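Local structure of phenazine biosynthesis protein, PhzF family (Bacillus anthracis, 3EDN) at residues I4-Y9 against K293-L298; F12-N17 against D265-V270; I59-F64 against L96-K101; I197-L202 against R214-A219. The protein probably catalyses an isomerisation-type step on a small molecule that is not yet identified, using a diaminopimelate epimerase-like fold. One frame throughout, in Å; residues are numbered along the deposited sequence. Where two conformers were deposited one is given.

Interactions 1 and 2 tie the start of the chain to its end: 4-9 pairs with 293-298, and the loop 12-17 a few residues on meets 265-270. Their centres are about 21 Å apart, and strands 266-273 and 282-298 are neighbours in both sequence and sheet. Interactions 3 and 4 close in series between these outer pairings, the first early and the second late in the chain, on opposite sides of the molecule's centre with their own centres about 28 Å apart. Interaction 2 sits closest to the middle, about 10 Å from the chain's centre. The chain thus builds one half, then the other, and returns, in keeping with the two-lobed diaminopimelate epimerase-like fold.

Interaction 1: residues I4-Y9 against K293-L298; sequences INVFHY and KEFEVL
K293 places its CG between its own backbone N and carbonyl carbon (chi1 61°), runs out straight, and bends only at the last torsion (chi4 -80°), which turns NZ onto the imidazole of H8. NZ gives its hydrogen bond to H8 ND1 at 2.9 Å, entering at the ring edge practically in the ring plane. The other ring nitrogen, H8 NE2, is bonded to D10.

Beneath these side chains, strand 4-9 runs antiparallel to strand 293-298. I4-V297, V6-F295 and H8-K293 are the hydrogen-bonded pairs, each closed by two backbone bonds; the straightest, V6 N to F295 O, is 2.8 Å long. The same three pairs put their side chains on one face of the sheet. There V6 presents its CB over the face of the F295 ring, 4.2 Å from the centroid, while its CG2 touches CG2 of V297 at 3.7 Å. Helix 33-43 covers I4, V6 and V297 on this side.

On the opposite face E294 lies alongside F7. Its CG sits over the ring, 3.7 Å from the centroid of F7, and the carboxylate continues nearly flat above the ring, its plane only 20° from it. N5 stands next along, its amide almost perpendicular to that carboxylate. A water donates to N5 OD1 at 2.9 Å and, more weakly, to E294 OE2.

With ND1 accepting from the lysine and NE2 facing an aspartate oxygen, H8 is probably held as the tautomer protonated on NE2, its ring rotation fixed from both sides.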
# COMPACT_ATOMS: atom_id res chain seq x y z
N ILE A 4 -14.31 5.31 6.94
CA ILE A 4 -14.27 4.07 6.17
C ILE A 4 -15.38 3.14 6.65
O ILE A 4 -15.48 2.87 7.84
CB ILE A 4 -12.92 3.34 6.34
CG1 ILE A 4 -11.73 4.29 6.17
CG2 ILE A 4 -12.83 2.14 5.39
CD1 ILE A 4 -11.76 5.07 4.89
N ASN A 5 -16.20 2.66 5.73
CA ASN A 5 -17.23 1.69 6.09
C ASN A 5 -16.64 0.28 6.07
O ASN A 5 -16.07 -0.16 5.06
CB ASN A 5 -18.42 1.77 5.15
CG ASN A 5 -19.21 3.06 5.32
OD1 ASN A 5 -19.40 3.56 6.44
ND2 ASN A 5 -19.71 3.59 4.22
N VAL A 6 -16.76 -0.41 7.20
CA VAL A 6 -16.23 -1.77 7.34
C VAL A 6 -17.39 -2.71 7.61
O VAL A 6 -18.27 -2.41 8.40
CB VAL A 6 -15.23 -1.82 8.51
CG1 VAL A 6 -14.60 -3.22 8.63
CG2 VAL A 6 -14.14 -0.78 8.29
N PHE A 7 -17.38 -3.85 6.93
CA PHE A 7 -18.39 -4.87 7.17
C PHE A 7 -17.82 -6.00 8.01
O PHE A 7 -16.62 -6.30 7.96
CB PHE A 7 -18.94 -5.41 5.85
CG PHE A 7 -19.81 -4.42 5.13
CD1 PHE A 7 -21.19 -4.47 5.26
CD2 PHE A 7 -19.24 -3.44 4.34
CE1 PHE A 7 -21.98 -3.55 4.61
CE2 PHE A 7 -20.03 -2.51 3.70
CZ PHE A 7 -21.41 -2.58 3.83
N HIS A 8 -18.69 -6.57 8.82
CA HIS A 8 -18.40 -7.78 9.57
C HIS A 8 -19.30 -8.87 8.99
O HIS A 8 -20.52 -8.75 9.05
CB HIS A 8 -18.74 -7.52 11.03
CG HIS A 8 -18.69 -8.73 11.91
ND1 HIS A 8 -19.02 -8.67 13.25
CD2 HIS A 8 -18.35 -10.02 11.66
CE1 HIS A 8 -18.91 -9.87 13.78
NE2 HIS A 8 -18.50 -10.71 12.85
N TYR A 9 -18.68 -9.89 8.36
CA TYR A 9 -19.38 -11.11 7.96
C TYR A 9 -18.78 -12.23 8.77
O TYR A 9 -17.58 -12.20 9.07
CB TYR A 9 -19.17 -11.42 6.46
CG TYR A 9 -20.16 -10.70 5.57
CD1 TYR A 9 -20.14 -9.31 5.48
CD2 TYR A 9 -21.12 -11.40 4.84
CE1 TYR A 9 -21.05 -8.64 4.69
CE2 TYR A 9 -22.04 -10.74 4.04
CZ TYR A 9 -21.99 -9.35 3.97
OH TYR A 9 -22.90 -8.67 3.19
N LYS A 293 -22.70 -7.12 10.68
CA LYS A 293 -22.93 -5.69 10.85
C LYS A 293 -22.04 -4.86 9.96
O LYS A 293 -21.12 -5.37 9.31
CB LYS A 293 -22.69 -5.27 12.31
CG LYS A 293 -21.28 -5.50 12.86
CD LYS A 293 -21.21 -5.05 14.30
CE LYS A 293 -19.83 -5.28 14.89
NZ LYS A 293 -19.68 -6.71 15.30
N GLU A 294 -22.32 -3.55 9.93
CA GLU A 294 -21.49 -2.59 9.23
C GLU A 294 -21.25 -1.42 10.17
O GLU A 294 -22.14 -1.07 10.95
CB GLU A 294 -22.21 -2.09 7.97
CG GLU A 294 -21.39 -1.08 7.19
CD GLU A 294 -22.19 -0.31 6.17
OE1 GLU A 294 -23.39 -0.62 5.95
OE2 GLU A 294 -21.60 0.61 5.56
N PHE A 295 -20.06 -0.85 10.13
CA PHE A 295 -19.71 0.25 11.04
C PHE A 295 -18.62 1.12 10.44
O PHE A 295 -17.98 0.76 9.45
CB PHE A 295 -19.28 -0.28 12.40
CG PHE A 295 -18.19 -1.30 12.31
CD1 PHE A 295 -16.86 -0.90 12.33
CD2 PHE A 295 -18.48 -2.65 12.18
CE1 PHE A 295 -15.83 -1.82 12.25
CE2 PHE A 295 -17.46 -3.58 12.10
CZ PHE A 295 -16.13 -3.17 12.12
N GLU A 296 -18.42 2.29 11.05
CA GLU A 296 -17.47 3.26 10.52
C GLU A 296 -16.20 3.24 11.34
O GLU A 296 -16.26 3.13 12.57
CB GLU A 296 -18.04 4.67 10.63
CG GLU A 296 -19.28 4.93 9.80
CD GLU A 296 -19.76 6.36 9.97
OE1 GLU A 296 -19.25 7.05 10.88
OE2 GLU A 296 -20.63 6.79 9.20
N VAL A 297 -15.07 3.34 10.65
CA VAL A 297 -13.77 3.51 11.29
C VAL A 297 -13.17 4.81 10.77
O VAL A 297 -13.24 5.09 9.58
CB VAL A 297 -12.84 2.33 10.94
CG1 VAL A 297 -11.47 2.52 11.56
CG2 VAL A 297 -13.47 1.01 11.42
N LEU A 298 -12.58 5.61 11.67
CA LEU A 298 -11.96 6.86 11.26
C LEU A 298 -10.45 6.71 11.20
O LEU A 298 -9.84 6.17 12.13
CB LEU A 298 -12.34 7.98 12.23
CG LEU A 298 -13.85 8.11 12.44
CD1 LEU A 298 -14.16 8.94 13.70
CD2 LEU A 298 -14.53 8.70 11.22
O HOH W 1 -21.20 2.32 8.34

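Interaction 2: residues F12-N17 against D265-V270; sequences FTNKPN and DGRVTV
F12 and T13 offer backbone and side-chain polar atoms to D265 and R267 where the loop that follows strand 3-11 in this diaminopimelate epimerase-like fold crosses the start of strand 266-273. Two bonds join the pieces. R267 N donates to F12 O at 2.8 Å, close to straight at 163°, though it approaches tilted out of the carbonyl plane. The same oxygen also receives a CA-H contact from G266, with CA 3.2 Å away. One residue along, T13 OG1 gives its proton to D265 O at 3.1 Å, coming from well above the carbonyl plane and not along a lone pair.

Having donated in one direction, T13 OG1 accepts in another: K15 N reaches it at 3.3 Å, a weak bond that closes an ST turn within the loop. The charged side chains are matched mostly on the strand side. R267 NH1 forms a salt bridge with D265 OD2 at 3.3 Å and a second with D206, while D265 OD1 is taken by Q260. R267, bridging both carboxylates, probably offsets the closeness of the like-charged D265 and D206.

Towards the surface, N14 ND2 donates to a water at 2.9 Å and weakly to E116. A link from that water on to R267 NH2 is long and doubtful, since N14 and R267 were both deposited in two conformers.

The apolar side is simpler. F12 packs among H75 and V78 of helix 74-86 and I285, and V268 sets its CG2 over one face of the F12 ring, nearest to CD1 at 3.7 Å.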
# COMPACT_ATOMS: atom_id res chain seq x y z
N PHE A 12 -18.15 -19.43 7.36
CA PHE A 12 -18.45 -20.84 7.70
C PHE A 12 -19.67 -20.99 8.61
O PHE A 12 -19.73 -21.88 9.47
CB PHE A 12 -17.23 -21.53 8.33
CG PHE A 12 -15.99 -21.49 7.49
CD1 PHE A 12 -15.99 -22.02 6.20
CD2 PHE A 12 -14.80 -20.99 7.99
CE1 PHE A 12 -14.83 -22.01 5.41
CE2 PHE A 12 -13.66 -20.97 7.22
CZ PHE A 12 -13.67 -21.49 5.94
N THR A 13 -20.65 -20.12 8.41
CA THR A 13 -21.92 -20.24 9.10
C THR A 13 -23.02 -19.54 8.31
O THR A 13 -22.73 -18.72 7.43
CB THR A 13 -21.85 -19.64 10.53
OG1 THR A 13 -23.00 -20.04 11.29
CG2 THR A 13 -21.81 -18.12 10.47
N ASN A 14 -24.27 -19.89 8.62
CA ASN A 14 -25.40 -19.20 8.01
C ASN A 14 -26.15 -18.36 9.03
O ASN A 14 -27.14 -17.71 8.70
CB ASN A 14 -26.34 -20.18 7.30
CG ASN A 14 -26.76 -21.33 8.18
OD1 ASN A 14 -26.56 -21.31 9.40
ND2 ASN A 14 -27.33 -22.37 7.57
N LYS A 15 -25.64 -18.32 10.26
CA LYS A 15 -26.27 -17.49 11.30
C LYS A 15 -25.33 -16.46 11.91
O LYS A 15 -24.22 -16.79 12.29
CB LYS A 15 -26.89 -18.38 12.38
CG LYS A 15 -28.03 -19.22 11.82
CD LYS A 15 -28.92 -19.77 12.89
CE LYS A 15 -29.98 -20.68 12.28
NZ LYS A 15 -31.04 -19.89 11.64
N PRO A 16 -25.77 -15.19 11.98
CA PRO A 16 -24.93 -14.13 12.54
C PRO A 16 -24.38 -14.53 13.92
O PRO A 16 -25.10 -15.13 14.73
CB PRO A 16 -25.90 -12.94 12.67
CG PRO A 16 -26.97 -13.21 11.67
CD PRO A 16 -27.10 -14.69 11.58
N ASN A 17 -23.13 -14.21 14.17
CA ASN A 17 -22.43 -14.46 15.43
C ASN A 17 -21.97 -15.89 15.64
O ASN A 17 -21.39 -16.17 16.59
CB ASN A 17 -23.21 -13.99 16.67
CG ASN A 17 -23.76 -12.58 16.53
OD1 ASN A 17 -23.08 -11.64 16.74
ND2 ASN A 17 -24.95 -12.48 16.16
N ASP A 265 -21.51 -22.03 15.79
CA ASP A 265 -21.95 -23.19 15.02
C ASP A 265 -21.41 -23.11 13.61
O ASP A 265 -22.10 -22.72 12.67
CB ASP A 265 -23.48 -23.33 15.01
CG ASP A 265 -23.94 -24.58 14.27
OD1 ASP A 265 -23.19 -25.58 14.26
OD2 ASP A 265 -25.02 -24.56 13.66
N GLY A 266 -20.14 -23.49 13.49
CA GLY A 266 -19.45 -23.40 12.22
C GLY A 266 -19.47 -24.72 11.49
O GLY A 266 -19.46 -25.79 12.11
N ARG A 267 -19.51 -24.63 10.17
CA ARG A 267 -19.44 -25.82 9.32
C ARG A 267 -18.55 -25.52 8.13
O ARG A 267 -18.60 -24.44 7.55
CB ARG A 267 -20.83 -26.27 8.87
CG ARG A 267 -21.65 -26.92 9.98
CD ARG A 267 -22.89 -27.63 9.44
NE ARG A 267 -23.85 -26.71 8.82
CZ ARG A 267 -24.82 -26.07 9.48
NH1 ARG A 267 -24.97 -26.24 10.79
NH2 ARG A 267 -25.65 -25.26 8.82
N VAL A 268 -17.70 -26.48 7.80
CA VAL A 268 -16.86 -26.41 6.63
C VAL A 268 -17.08 -27.65 5.79
O VAL A 268 -17.05 -28.77 6.31
CB VAL A 268 -15.38 -26.30 6.98
CG1 VAL A 268 -14.55 -26.09 5.71
CG2 VAL A 268 -15.16 -25.16 7.95
N THR A 269 -17.36 -27.46 4.50
CA THR A 269 -17.44 -28.60 3.59
C THR A 269 -16.06 -28.90 3.01
O THR A 269 -15.36 -28.01 2.55
CB THR A 269 -18.47 -28.32 2.48
OG1 THR A 269 -19.75 -28.09 3.10
CG2 THR A 269 -18.58 -29.51 1.52
N VAL A 270 -15.66 -30.17 3.08
CA VAL A 270 -14.35 -30.59 2.59
C VAL A 270 -14.51 -31.58 1.46
O VAL A 270 -15.22 -32.58 1.62
CB VAL A 270 -13.47 -31.18 3.71
CG1 VAL A 270 -12.04 -31.43 3.18
CG2 VAL A 270 -13.47 -30.25 4.93
O HOH W 2 -28.61 -23.68 9.79

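Interaction 3: residues I59-F64 against L96-K101; sequences IRMRYF and LTIETK. With SO4 (sulfate ion), chain O.
The Y63 ring meets T100 with its edge: T100 CG2 lies near the ring plane, 3.6 Å from Y63 OH, and that hydroxyl is bonded to T77 of helix 74-86. The guanidinium of R62 also works through its edge, NH2 donating in plane to sulfate O2 at 2.8 Å. K101, fully extended (chi3 174°, chi4 -178°), brings NZ to O3 of the same sulfate at 2.8 Å. Anion and E69, which has salt bridges to both R62 and K101, account for these two cations standing so close. A third pair runs side by side: R60 CD touches E99 OE1 at 3.5 Å, with guanidinium and carboxylate planes 65° apart. They form no salt bridge; R60 NE turns to S53 O and E99 OE1 to S54.

Below, the strands run parallel. I59 N donates to T97 O, E99 N to I59 O at 2.8 Å, and M61 N to E99 O. On the face opposite R60 and E99, I59 packs on L96 and I98, while I98 CG2 nestles against CG of the selenomethionine M61 at 3.8 Å.

E99 pairs with K2 of the second subunit, whose E34 N also holds the sulfate. This is a parallel strand pair of the diaminopimelate epimerase-like fold; at its dimer interface R62 and K101 hold the sulfate and R60 and R62 a succinate, both probably from the crystallisation liquor.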
# COMPACT_ATOMS: atom_id res chain seq x y z
N ILE A 59 -9.96 -9.84 -9.32
CA ILE A 59 -9.74 -8.92 -8.21
C ILE A 59 -8.44 -9.25 -7.52
O ILE A 59 -7.84 -10.29 -7.78
CB ILE A 59 -10.89 -8.94 -7.17
CG1 ILE A 59 -10.92 -10.28 -6.42
CG2 ILE A 59 -12.23 -8.69 -7.82
CD1 ILE A 59 -11.82 -10.24 -5.17
N ARG A 60 -8.00 -8.34 -6.65
CA ARG A 60 -6.87 -8.57 -5.77
C ARG A 60 -7.39 -8.45 -4.34
O ARG A 60 -8.35 -7.72 -4.08
CB ARG A 60 -5.76 -7.54 -6.05
CG ARG A 60 -4.55 -7.59 -5.15
CD ARG A 60 -3.40 -6.78 -5.80
NE ARG A 60 -3.77 -5.38 -6.05
CZ ARG A 60 -3.41 -4.36 -5.27
NH1 ARG A 60 -2.66 -4.57 -4.20
NH2 ARG A 60 -3.80 -3.13 -5.56
N MSE A 61 -6.78 -9.17 -3.42
CA MSE A 61 -7.17 -9.06 -2.01
C MSE A 61 -5.93 -8.96 -1.16
O MSE A 61 -4.96 -9.67 -1.39
CB MSE A 61 -7.94 -10.30 -1.57
CG MSE A 61 -9.40 -10.30 -1.91
SE MSE A 61 -10.33 -11.71 -0.93
CE MSE A 61 -10.25 -11.01 0.76
N ARG A 62 -5.97 -8.10 -0.15
CA ARG A 62 -4.94 -8.11 0.89
C ARG A 62 -5.61 -8.44 2.22
O ARG A 62 -6.78 -8.07 2.44
CB ARG A 62 -4.17 -6.79 0.93
CG ARG A 62 -3.30 -6.59 -0.32
CD ARG A 62 -2.60 -5.23 -0.33
NE ARG A 62 -1.43 -5.20 0.53
CZ ARG A 62 -0.49 -4.25 0.50
NH1 ARG A 62 -0.58 -3.23 -0.37
NH2 ARG A 62 0.54 -4.35 1.32
N TYR A 63 -4.87 -9.11 3.09
CA TYR A 63 -5.40 -9.66 4.34
C TYR A 63 -4.56 -9.14 5.51
O TYR A 63 -3.34 -9.27 5.47
CB TYR A 63 -5.27 -11.18 4.32
CG TYR A 63 -5.82 -11.88 3.08
CD1 TYR A 63 -7.19 -12.22 2.98
CD2 TYR A 63 -4.98 -12.28 2.04
CE1 TYR A 63 -7.67 -12.89 1.88
CE2 TYR A 63 -5.47 -12.94 0.92
CZ TYR A 63 -6.80 -13.26 0.85
OH TYR A 63 -7.30 -13.94 -0.25
N PHE A 64 -5.20 -8.55 6.52
CA PHE A 64 -4.44 -8.03 7.66
C PHE A 64 -5.02 -8.48 8.99
O PHE A 64 -6.24 -8.47 9.17
CB PHE A 64 -4.48 -6.49 7.67
CG PHE A 64 -3.67 -5.85 6.60
CD1 PHE A 64 -2.40 -5.36 6.88
CD2 PHE A 64 -4.19 -5.71 5.31
CE1 PHE A 64 -1.63 -4.75 5.89
CE2 PHE A 64 -3.44 -5.10 4.33
CZ PHE A 64 -2.15 -4.62 4.62
N LEU A 96 -14.00 -17.18 -10.09
CA LEU A 96 -13.31 -15.91 -9.91
C LEU A 96 -11.82 -16.20 -9.74
O LEU A 96 -11.46 -17.23 -9.16
CB LEU A 96 -13.85 -15.20 -8.65
CG LEU A 96 -13.45 -13.75 -8.33
CD1 LEU A 96 -14.24 -12.82 -9.22
CD2 LEU A 96 -13.65 -13.38 -6.86
N THR A 97 -10.96 -15.30 -10.20
CA THR A 97 -9.56 -15.36 -9.78
C THR A 97 -9.21 -14.19 -8.87
O THR A 97 -9.69 -13.07 -9.07
CB THR A 97 -8.58 -15.38 -10.98
OG1 THR A 97 -8.87 -14.26 -11.82
CG2 THR A 97 -8.74 -16.68 -11.80
N ILE A 98 -8.40 -14.48 -7.86
CA ILE A 98 -8.00 -13.50 -6.85
C ILE A 98 -6.48 -13.42 -6.81
O ILE A 98 -5.80 -14.40 -6.51
CB ILE A 98 -8.50 -13.88 -5.43
CG1 ILE A 98 -10.02 -14.09 -5.40
CG2 ILE A 98 -8.07 -12.82 -4.43
CD1 ILE A 98 -10.52 -14.69 -4.09
N GLU A 99 -5.95 -12.25 -7.12
CA GLU A 99 -4.52 -12.03 -6.96
C GLU A 99 -4.17 -11.87 -5.48
O GLU A 99 -4.74 -11.02 -4.80
CB GLU A 99 -4.06 -10.81 -7.74
CG GLU A 99 -2.55 -10.67 -7.66
CD GLU A 99 -2.00 -9.44 -8.33
OE1 GLU A 99 -2.80 -8.58 -8.77
OE2 GLU A 99 -0.74 -9.35 -8.38
N THR A 100 -3.24 -12.70 -5.00
CA THR A 100 -2.73 -12.54 -3.63
C THR A 100 -1.21 -12.62 -3.64
O THR A 100 -0.59 -12.98 -4.65
CB THR A 100 -3.26 -13.61 -2.65
OG1 THR A 100 -2.52 -14.83 -2.82
CG2 THR A 100 -4.76 -13.86 -2.82
N LYS A 101 -0.62 -12.30 -2.50
CA LYS A 101 0.83 -12.35 -2.38
C LYS A 101 1.35 -13.79 -2.45
O LYS A 101 2.52 -14.01 -2.73
CB LYS A 101 1.29 -11.62 -1.11
CG LYS A 101 1.14 -10.10 -1.23
CD LYS A 101 1.77 -9.35 -0.07
CE LYS A 101 1.72 -7.85 -0.31
NZ LYS A 101 2.39 -7.15 0.82
S SO4 O . 3.95 -3.57 0.27
O1 SO4 O . 4.17 -2.56 -0.76
O2 SO4 O . 3.00 -3.09 1.26
O3 SO4 O . 3.46 -4.80 -0.35
O4 SO4 O . 5.24 -3.81 0.92

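Interaction 4: residues I197-L202 against R214-A219; sequences IHPICL and RHFSSA
H198 meets R214 and H215 along its whole length. Its CB stands 3.8 Å from R214 O, and with CG turned anti to the backbone N (chi1 -158°) the ring slides under that same oxygen. CG comes within 3.2 Å of R214 O, which lies over the middle of the imidazole, 3.1 Å above its plane, so that CD2, CE1 and NE2 all sit round it at similar range. Its strong polar contact with the other segment is at the edge: ND1 faces ND1 of H215 at 2.7 Å, nearly straight at 167° and close to the plane of both rings. The two imidazoles touch rim to rim, planes 55° apart, with neither over the other.

The backbones belong to the hairpin of strands 196-201 and 211-216. I197 and F216 form a hydrogen-bonded antiparallel pair, F216 N to I197 O measuring 2.9 Å and the return bond from I197 N completing it. Further on, R214 N donates to P199 O at 3.1 Å, but proline has no N-H to send back; its CD rests against R214 O instead, 3.1 Å away. P199 CG then touches the F216 ring, whose CZ lies over a face of the R214 guanidinium. That arginine spends its polar end on C175 O and on a salt bridge to E225.

A bond between two ND1 atoms requires one of them to lack a proton, so H198 and H215 probably share a single hydrogen there, and the short distance would disfavour protonating both nitrogens.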
# COMPACT_ATOMS: atom_id res chain seq x y z
N ILE A 197 -3.31 -27.51 18.12
CA ILE A 197 -3.88 -28.81 18.45
C ILE A 197 -5.37 -28.84 18.16
O ILE A 197 -6.12 -27.99 18.65
CB ILE A 197 -3.62 -29.21 19.94
CG1 ILE A 197 -2.11 -29.28 20.20
CG2 ILE A 197 -4.29 -30.56 20.24
CD1 ILE A 197 -1.73 -29.66 21.64
N HIS A 198 -5.79 -29.82 17.37
CA HIS A 198 -7.17 -29.88 16.91
C HIS A 198 -7.81 -31.24 17.20
O HIS A 198 -7.84 -32.14 16.34
CB HIS A 198 -7.23 -29.60 15.40
CG HIS A 198 -8.57 -29.12 14.95
ND1 HIS A 198 -8.84 -27.80 14.70
CD2 HIS A 198 -9.74 -29.78 14.78
CE1 HIS A 198 -10.11 -27.66 14.34
NE2 HIS A 198 -10.68 -28.85 14.40
N PRO A 199 -8.33 -31.40 18.42
CA PRO A 199 -9.00 -32.65 18.79
C PRO A 199 -10.25 -32.87 17.96
O PRO A 199 -10.92 -31.91 17.56
CB PRO A 199 -9.34 -32.46 20.26
CG PRO A 199 -8.41 -31.36 20.74
CD PRO A 199 -8.28 -30.44 19.54
N ILE A 200 -10.56 -34.14 17.69
CA ILE A 200 -11.70 -34.49 16.85
C ILE A 200 -12.47 -35.68 17.41
O ILE A 200 -11.94 -36.47 18.22
CB ILE A 200 -11.28 -34.82 15.39
CG1 ILE A 200 -10.42 -36.10 15.34
CG2 ILE A 200 -10.56 -33.64 14.77
CD1 ILE A 200 -10.23 -36.67 13.97
N CYS A 201 -13.74 -35.78 17.03
CA CYS A 201 -14.48 -37.04 17.22
C CYS A 201 -15.54 -37.20 16.13
O CYS A 201 -15.88 -36.23 15.44
CB CYS A 201 -15.12 -37.13 18.60
SG CYS A 201 -16.27 -35.80 18.99
N LEU A 202 -16.04 -38.42 15.94
CA LEU A 202 -17.03 -38.64 14.88
C LEU A 202 -18.46 -38.31 15.33
O LEU A 202 -19.32 -38.04 14.48
CB LEU A 202 -16.97 -40.07 14.34
CG LEU A 202 -15.64 -40.45 13.66
CD1 LEU A 202 -15.74 -41.85 13.03
CD2 LEU A 202 -15.22 -39.40 12.64
N ARG A 214 -12.35 -29.16 17.65
CA ARG A 214 -12.13 -27.94 18.41
C ARG A 214 -10.71 -27.50 18.07
O ARG A 214 -9.85 -28.34 17.80
CB ARG A 214 -12.19 -28.19 19.93
CG ARG A 214 -13.51 -27.89 20.62
CD ARG A 214 -13.35 -27.84 22.13
NE ARG A 214 -13.39 -26.50 22.73
CZ ARG A 214 -13.65 -26.31 24.01
NH1 ARG A 214 -13.89 -27.37 24.78
NH2 ARG A 214 -13.70 -25.08 24.54
N HIS A 215 -10.45 -26.19 18.08
CA HIS A 215 -9.13 -25.71 17.66
C HIS A 215 -8.43 -24.92 18.75
O HIS A 215 -8.88 -23.83 19.12
CB HIS A 215 -9.26 -24.86 16.39
CG HIS A 215 -7.95 -24.61 15.72
ND1 HIS A 215 -7.36 -25.53 14.88
CD2 HIS A 215 -7.09 -23.56 15.79
CE1 HIS A 215 -6.21 -25.05 14.44
NE2 HIS A 215 -6.03 -23.85 14.98
N PHE A 216 -7.31 -25.46 19.23
CA PHE A 216 -6.52 -24.77 20.23
C PHE A 216 -5.23 -24.21 19.63
O PHE A 216 -4.44 -24.93 19.04
CB PHE A 216 -6.22 -25.72 21.40
CG PHE A 216 -7.45 -26.25 22.08
CD1 PHE A 216 -8.51 -25.40 22.37
CD2 PHE A 216 -7.55 -27.59 22.44
CE1 PHE A 216 -9.65 -25.89 23.01
CE2 PHE A 216 -8.67 -28.09 23.10
CZ PHE A 216 -9.74 -27.25 23.38
N SER A 217 -5.03 -22.90 19.82
CA SER A 217 -3.96 -22.18 19.14
C SER A 217 -2.59 -22.64 19.64
O SER A 217 -2.47 -23.20 20.73
CB SER A 217 -4.10 -20.68 19.39
OG SER A 217 -5.41 -20.23 19.08
N SER A 218 -1.57 -22.39 18.83
CA SER A 218 -0.23 -22.77 19.25
C SER A 218 0.18 -21.90 20.43
O SER A 218 -0.47 -20.90 20.75
CB SER A 218 0.77 -22.59 18.10
OG SER A 218 1.17 -21.25 18.00
N ALA A 219 1.26 -22.29 21.09
CA ALA A 219 1.78 -21.50 22.20
C ALA A 219 2.21 -20.11 21.72
O ALA A 219 2.21 -19.15 22.49
CB ALA A 219 2.95 -22.22 22.84